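Local coordinates for DNA translocase coupling protein (Clostridium perfringens, PDB 6O1X), which probably acts as the ATP-driven DNA translocase that couples plasmid DNA to transfer during conjugation, here as a piece of the chain holding its FtsK/SpoIIIE-type P-loop ATPase domain, at residues 111-116 with 339-344; 229-234 with 272-277. All coordinates share one frame; numbering follows the deposited sequence.

Contact 1. Residues 111-116 with 339-344; sequences VVVVGQ and QAFYFD. With AGS (phosphothiophosphoric acid-adenylate ester), chain E.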
loop_
_atom_site.group_PDB
_atom_site.type_symbol
_atom_site.label_atom_id
_atom_site.label_comp_id
_atom_site.label_asym_id
_atom_site.label_seq_id
_atom_site.Cartn_x
_atom_site.Cartn_y
_atom_site.Cartn_z
ATOM N N VAL A 111 9.925 12.297 -4.996
ATOM C CA VAL A 111 8.501 12.070 -5.260
ATOM C C VAL A 111 8.259 10.817 -6.069
ATOM O O VAL A 111 8.860 10.640 -7.137
ATOM C CB VAL A 111 7.763 13.296 -5.887
ATOM C CG1 VAL A 111 6.259 13.059 -5.906
ATOM C CG2 VAL A 111 8.074 14.578 -5.116
ATOM N N VAL A 112 7.347 9.964 -5.574
ATOM C CA VAL A 112 6.951 8.754 -6.312
ATOM C C VAL A 112 5.421 8.699 -6.543
ATOM O O VAL A 112 4.659 9.281 -5.770
ATOM C CB VAL A 112 7.504 7.416 -5.750
ATOM C CG1 VAL A 112 9.024 7.372 -5.863
ATOM C CG2 VAL A 112 7.039 7.150 -4.313
ATOM N N VAL A 113 4.999 8.010 -7.627
ATOM C CA VAL A 113 3.611 7.815 -7.974
ATOM C C VAL A 113 3.308 6.300 -7.898
ATOM O O VAL A 113 3.991 5.494 -8.531
ATOM C CB VAL A 113 3.230 8.461 -9.325
ATOM C CG1 VAL A 113 1.716 8.628 -9.416
ATOM C CG2 VAL A 113 3.911 9.820 -9.516
ATOM N N VAL A 114 2.335 5.899 -7.093
ATOM C CA VAL A 114 2.067 4.468 -6.920
ATOM C C VAL A 114 0.822 3.969 -7.673
ATOM O O VAL A 114 0.646 2.756 -7.828
ATOM C CB VAL A 114 2.034 4.068 -5.424
ATOM C CG1 VAL A 114 3.355 4.418 -4.726
ATOM C CG2 VAL A 114 0.866 4.719 -4.700
ATOM N N GLY A 115 -0.018 4.898 -8.129
ATOM C CA GLY A 115 -1.228 4.556 -8.856
ATOM C C GLY A 115 -2.267 5.644 -8.962
ATOM O O GLY A 115 -2.009 6.805 -8.662
ATOM N N GLN A 116 -3.470 5.251 -9.353
ATOM C CA GLN A 116 -4.549 6.180 -9.619
ATOM C C GLN A 116 -5.713 6.057 -8.683
ATOM O O GLN A 116 -6.244 4.966 -8.505
ATOM C CB GLN A 116 -5.055 5.953 -11.042
ATOM C CG GLN A 116 -5.398 7.212 -11.791
ATOM C CD GLN A 116 -5.698 6.880 -13.225
ATOM O OE1 GLN A 116 -6.852 6.637 -13.591
ATOM N NE2 GLN A 116 -4.655 6.848 -14.063
ATOM N N GLN A 339 -5.914 2.236 -7.700
ATOM C CA GLN A 339 -5.481 1.153 -8.557
ATOM C C GLN A 339 -3.984 1.313 -8.806
ATOM O O GLN A 339 -3.559 2.224 -9.517
ATOM C CB GLN A 339 -6.290 1.103 -9.868
ATOM C CG GLN A 339 -5.887 -0.063 -10.828
ATOM C CD GLN A 339 -6.111 -1.447 -10.263
ATOM O OE1 GLN A 339 -6.918 -1.666 -9.346
ATOM N NE2 GLN A 339 -5.399 -2.421 -10.815
ATOM N N ALA A 340 -3.191 0.420 -8.212
ATOM C CA ALA A 340 -1.734 0.427 -8.326
ATOM C C ALA A 340 -1.297 0.201 -9.756
ATOM O O ALA A 340 -1.895 -0.629 -10.447
ATOM C CB ALA A 340 -1.133 -0.652 -7.434
ATOM N N PHE A 341 -0.227 0.899 -10.189
ATOM C CA PHE A 341 0.363 0.682 -11.501
ATOM C C PHE A 341 0.900 -0.714 -11.525
ATOM O O PHE A 341 1.369 -1.243 -10.509
ATOM C CB PHE A 341 1.517 1.639 -11.824
ATOM C CG PHE A 341 1.178 3.102 -11.867
ATOM C CD1 PHE A 341 0.264 3.596 -12.792
ATOM C CD2 PHE A 341 1.834 4.007 -11.039
ATOM C CE1 PHE A 341 -0.059 4.961 -12.824
ATOM C CE2 PHE A 341 1.542 5.379 -11.098
ATOM C CZ PHE A 341 0.595 5.847 -11.988
ATOM N N TYR A 342 0.775 -1.337 -12.667
ATOM C CA TYR A 342 1.307 -2.651 -12.827
ATOM C C TYR A 342 2.694 -2.462 -13.397
ATOM O O TYR A 342 2.868 -2.011 -14.552
ATOM C CB TYR A 342 0.422 -3.536 -13.709
ATOM C CG TYR A 342 0.938 -4.955 -13.793
ATOM C CD1 TYR A 342 1.349 -5.637 -12.651
ATOM C CD2 TYR A 342 1.032 -5.611 -15.013
ATOM C CE1 TYR A 342 1.805 -6.948 -12.716
ATOM C CE2 TYR A 342 1.515 -6.915 -15.094
ATOM C CZ TYR A 342 1.895 -7.583 -13.940
ATOM O OH TYR A 342 2.353 -8.880 -13.992
ATOM N N PHE A 343 3.680 -2.730 -12.531
ATOM C CA PHE A 343 5.091 -2.707 -12.873
ATOM C C PHE A 343 5.483 -4.154 -13.149
ATOM O O PHE A 343 5.608 -4.981 -12.231
ATOM C CB PHE A 343 5.951 -2.093 -11.746
ATOM C CG PHE A 343 7.388 -1.889 -12.156
ATOM C CD1 PHE A 343 7.763 -0.776 -12.896
ATOM C CD2 PHE A 343 8.368 -2.812 -11.798
ATOM C CE1 PHE A 343 9.088 -0.591 -13.273
ATOM C CE2 PHE A 343 9.696 -2.631 -12.187
ATOM C CZ PHE A 343 10.047 -1.523 -12.922
ATOM N N ASP A 344 5.606 -4.456 -14.428
ATOM C CA ASP A 344 5.962 -5.758 -14.961
ATOM C C ASP A 344 7.440 -5.718 -15.238
ATOM O O ASP A 344 7.856 -5.023 -16.155
ATOM C CB ASP A 344 5.180 -5.984 -16.268
ATOM C CG ASP A 344 5.308 -7.353 -16.893
ATOM O OD1 ASP A 344 6.405 -7.967 -16.784
ATOM O OD2 ASP A 344 4.331 -7.801 -17.526
HETATM P PG AGS E . 3.039 -11.083 -4.028
HETATM S S1G AGS E . 2.772 -12.775 -4.861
HETATM O O2G AGS E . 4.416 -10.963 -3.248
HETATM O O3G AGS E . 2.079 -10.521 -2.922
HETATM P PB AGS E . 3.897 -9.620 -6.433
HETATM O O1B AGS E . 5.216 -10.303 -6.503
HETATM O O2B AGS E . 3.966 -8.128 -6.456
HETATM O O3B AGS E . 3.036 -9.971 -5.138
HETATM P PA AGS E . 2.938 -11.054 -8.854
HETATM O O1A AGS E . 3.064 -10.309 -10.126
HETATM O O2A AGS E . 3.975 -12.147 -8.545
HETATM O O3A AGS E . 2.918 -10.056 -7.612
HETATM O "O5'" AGS E . 1.521 -11.777 -8.838
HETATM C "C5'" AGS E . 0.308 -11.011 -8.721
HETATM C "C4'" AGS E . -0.660 -11.312 -9.842
HETATM O "O4'" AGS E . -1.590 -10.218 -9.975
HETATM C "C3'" AGS E . -0.095 -11.533 -11.247
HETATM O "O3'" AGS E . -0.860 -12.481 -11.990
HETATM C "C2'" AGS E . -0.108 -10.123 -11.854
HETATM O "O2'" AGS E . -0.351 -10.122 -13.257
HETATM C "C1'" AGS E . -1.273 -9.440 -11.117
HETATM N N9 AGS E . -0.996 -8.073 -10.683
HETATM C C8 AGS E . -0.121 -7.661 -9.710
HETATM N N7 AGS E . -0.117 -6.366 -9.508
HETATM C C5 AGS E . -1.043 -5.887 -10.424
HETATM C C6 AGS E . -1.461 -4.582 -10.765
HETATM N N6 AGS E . -0.981 -3.473 -10.195
HETATM N N1 AGS E . -2.376 -4.450 -11.755
HETATM C C2 AGS E . -2.836 -5.552 -12.360
HETATM N N3 AGS E . -2.511 -6.829 -12.130
HETATM C C4 AGS E . -1.599 -6.931 -11.150
#
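Gly115 and Gln116 pair antiparallel with Ala340 and Gln339 in the mixed sheet of the FtsK/SpoIIIE-type P-loop ATPase domain. Three backbone hydrogen bonds link the segments. In the hydrogen-bonded pair, Gln116 N donates to Gln339 O at 3.0 Å, and Gln339 N to Gln116 O at 2.9 Å. Phe341 N then donates to Val114 O at 3.1 Å.

The apolar contact centres on Phe341. Its CG stands anti to its own carbonyl carbon (chi1 -62°), which lays the ring along Val113 to Gly115. Gly115 CA sits over one ring face in a CH-pi contact, 3.7 Å from the centroid. Val113 O lies at the ring edge, in its plane, while Val113 CG1 packs against CE2. Tyr104 stacks on the same ring, and Trp100 meets it edge-to-face.

The far side of segment 339-344 binds the nucleotide analogue. Ala340 O accepts a hydrogen bond from adenine N6 at 3.0 Å. Gln339 turns its amide to Arg326 and Lys324 O. The Tyr342 ring leans against the adenine, its plane tilted about 38° to the base, with Tyr342 CD1 3.3 Å from AGS C5. Tyr342 OH makes a weak hydrogen bond to ribose O2'.

Contact 2. Residues 229-234 with 272-277; sequences IIVVID and INLCIG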
loop_
_atom_site.group_PDB
_atom_site.type_symbol
_atom_site.label_atom_id
_atom_site.label_comp_id
_atom_site.label_asym_id
_atom_site.label_seq_id
_atom_site.Cartn_x
_atom_site.Cartn_y
_atom_site.Cartn_z
ATOM N N ILE A 229 19.288 6.895 -0.343
ATOM C CA ILE A 229 19.454 5.449 -0.200
ATOM C C ILE A 229 18.068 4.836 -0.052
ATOM O O ILE A 229 17.320 5.204 0.850
ATOM C CB ILE A 229 20.445 5.064 0.951
ATOM C CG1 ILE A 229 21.889 5.582 0.634
ATOM C CG2 ILE A 229 20.427 3.531 1.214
ATOM C CD1 ILE A 229 22.918 5.365 1.674
ATOM N N ILE A 230 17.714 3.943 -0.969
ATOM C CA ILE A 230 16.442 3.232 -0.918
ATOM C C ILE A 230 16.689 1.780 -0.482
ATOM O O ILE A 230 17.468 1.064 -1.105
ATOM C CB ILE A 230 15.533 3.376 -2.203
ATOM C CG1 ILE A 230 14.248 2.513 -2.093
ATOM C CG2 ILE A 230 16.266 2.988 -3.491
ATOM C CD1 ILE A 230 13.366 2.707 -0.904
ATOM N N VAL A 231 16.005 1.359 0.591
ATOM C CA VAL A 231 16.098 0.006 1.172
ATOM C C VAL A 231 14.759 -0.742 1.027
ATOM O O VAL A 231 13.755 -0.371 1.650
ATOM C CB VAL A 231 16.575 0.026 2.654
ATOM C CG1 VAL A 231 17.001 -1.377 3.103
ATOM C CG2 VAL A 231 17.694 1.040 2.857
ATOM N N VAL A 232 14.754 -1.798 0.224
ATOM C CA VAL A 232 13.536 -2.553 -0.008
ATOM C C VAL A 232 13.619 -3.842 0.771
ATOM O O VAL A 232 14.473 -4.673 0.494
ATOM C CB VAL A 232 13.219 -2.786 -1.525
ATOM C CG1 VAL A 232 11.865 -3.464 -1.693
ATOM C CG2 VAL A 232 13.248 -1.490 -2.313
ATOM N N ILE A 233 12.759 -3.993 1.757
ATOM C CA ILE A 233 12.670 -5.196 2.575
ATOM C C ILE A 233 11.490 -5.940 2.013
ATOM O O ILE A 233 10.359 -5.474 2.141
ATOM C CB ILE A 233 12.492 -4.858 4.076
ATOM C CG1 ILE A 233 13.691 -3.997 4.561
ATOM C CG2 ILE A 233 12.315 -6.164 4.928
ATOM C CD1 ILE A 233 13.482 -3.233 5.826
ATOM N N ASP A 234 11.749 -7.054 1.332
ATOM C CA ASP A 234 10.708 -7.835 0.697
ATOM C C ASP A 234 9.717 -8.424 1.702
ATOM O O ASP A 234 8.510 -8.409 1.440
ATOM C CB ASP A 234 11.314 -8.932 -0.207
ATOM C CG ASP A 234 10.251 -9.637 -1.032
ATOM O OD1 ASP A 234 9.640 -8.969 -1.911
ATOM O OD2 ASP A 234 9.997 -10.848 -0.774
ATOM N N ILE A 272 17.269 8.360 3.728
ATOM C CA ILE A 272 17.415 6.897 3.832
ATOM C C ILE A 272 16.003 6.346 4.049
ATOM O O ILE A 272 15.457 6.440 5.146
ATOM C CB ILE A 272 18.462 6.412 4.871
ATOM C CG1 ILE A 272 19.878 6.911 4.483
ATOM C CG2 ILE A 272 18.451 4.858 4.962
ATOM C CD1 ILE A 272 20.815 7.105 5.628
ATOM N N ASN A 273 15.394 5.858 2.977
ATOM C CA ASN A 273 14.010 5.400 2.909
ATOM C C ASN A 273 13.862 3.915 2.968
ATOM O O ASN A 273 14.580 3.203 2.288
ATOM C CB ASN A 273 13.339 5.966 1.643
ATOM C CG ASN A 273 13.555 7.469 1.530
ATOM O OD1 ASN A 273 14.371 7.957 0.753
ATOM N ND2 ASN A 273 12.881 8.232 2.349
ATOM N N LEU A 274 12.909 3.451 3.771
ATOM C CA LEU A 274 12.585 2.044 3.963
ATOM C C LEU A 274 11.264 1.737 3.300
ATOM O O LEU A 274 10.253 2.377 3.595
ATOM C CB LEU A 274 12.464 1.703 5.465
ATOM C CG LEU A 274 13.670 1.937 6.406
ATOM C CD1 LEU A 274 13.335 1.462 7.784
ATOM C CD2 LEU A 274 14.893 1.145 5.965
ATOM N N CYS A 275 11.276 0.746 2.410
ATOM C CA CYS A 275 10.092 0.238 1.747
ATOM C C CYS A 275 9.966 -1.189 2.152
ATOM O O CYS A 275 10.760 -2.029 1.751
ATOM C CB CYS A 275 10.173 0.422 0.237
ATOM S SG CYS A 275 10.181 2.162 -0.257
ATOM N N ILE A 276 9.011 -1.443 3.036
ATOM C CA ILE A 276 8.816 -2.744 3.659
ATOM C C ILE A 276 7.611 -3.503 3.151
ATOM O O ILE A 276 6.509 -2.956 3.136
ATOM C CB ILE A 276 8.764 -2.540 5.194
ATOM C CG1 ILE A 276 9.987 -1.712 5.696
ATOM C CG2 ILE A 276 8.713 -3.895 5.908
ATOM C CD1 ILE A 276 9.788 -0.918 7.042
ATOM N N GLY A 277 7.825 -4.768 2.775
ATOM C CA GLY A 277 6.761 -5.674 2.353
ATOM C C GLY A 277 6.300 -6.564 3.494
ATOM O O GLY A 277 7.124 -7.001 4.303
#
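Ile229 pairs with Ile272 at the start of two parallel strands in the core sheet of the P-loop ATPase domain. The strand axes approach to 4.7 Å and run 13° from exactly parallel. Ile229 O accepts from Asn273 N, and Ile229 CB rests on Ile272 CG1.

Ile230 projects from the opposite face. Its CG1 is anti to the backbone N (chi1 176°) and the chain bends at chi2, which carries CD1 across to Cys275 SG at 3.3 Å. CD1 also approaches Asn273 O. The amide of Asn273 is engaged elsewhere, by Arg228 and Pro130 O.

Val231 uses both backbone groups: its N donates to Asn273 O at 2.9 Å, and its O accepts a nearly straight bond from Cys275 N at 2.8 Å. Its side chain lies beside Leu274, pointing the same way, with CB 3.9 Å from CD2.

Val232 CA makes a CA-H...O contact with Cys275 O at 3.3 Å. That oxygen also accepts from Ile233 N. Ile233 O in turn receives Gly277 N at 2.7 Å, and Ile233 CD1 packs alongside Ile276 CG1.

Asp234 ends the segment, with its side chain directed away from 272-277. Its OD1 makes a weak hydrogen bond to Ser143 of the predicted ATP site. Its position after a hydrophobic strand is consistent with a Walker B aspartate.

Helix 142-155 covers the face of Ile230 and Cys275, helix 185-209 covers that of Ile229, Val231 and Ile233, and strands 159-163 and 131-135 flank the pair.

Overall arrangement
Both contacts belong to one mixed sheet, with centres about 16 Å apart and nearest atoms about 7 Å apart. Contact 1 joins strands 111-116 and 334-340 in the antiparallel part. Contact 2 lies in the parallel part, between strands 131-135 and 159-163. Strands 326-331, 296-299 and 131-135 separate them across the sheet. Segment 339-344, late in the chain, pairs with the early segment 111-116, and both segments of contact 2 fall between them. Helix 142-155 packs on side chains of both contacts. Both lie by the nucleotide site: contact 1 holds the adenine end, and the side chain of Asp234 in contact 2 lies beside the P-loop, about 6 Å from the nucleotide at the nearest atoms.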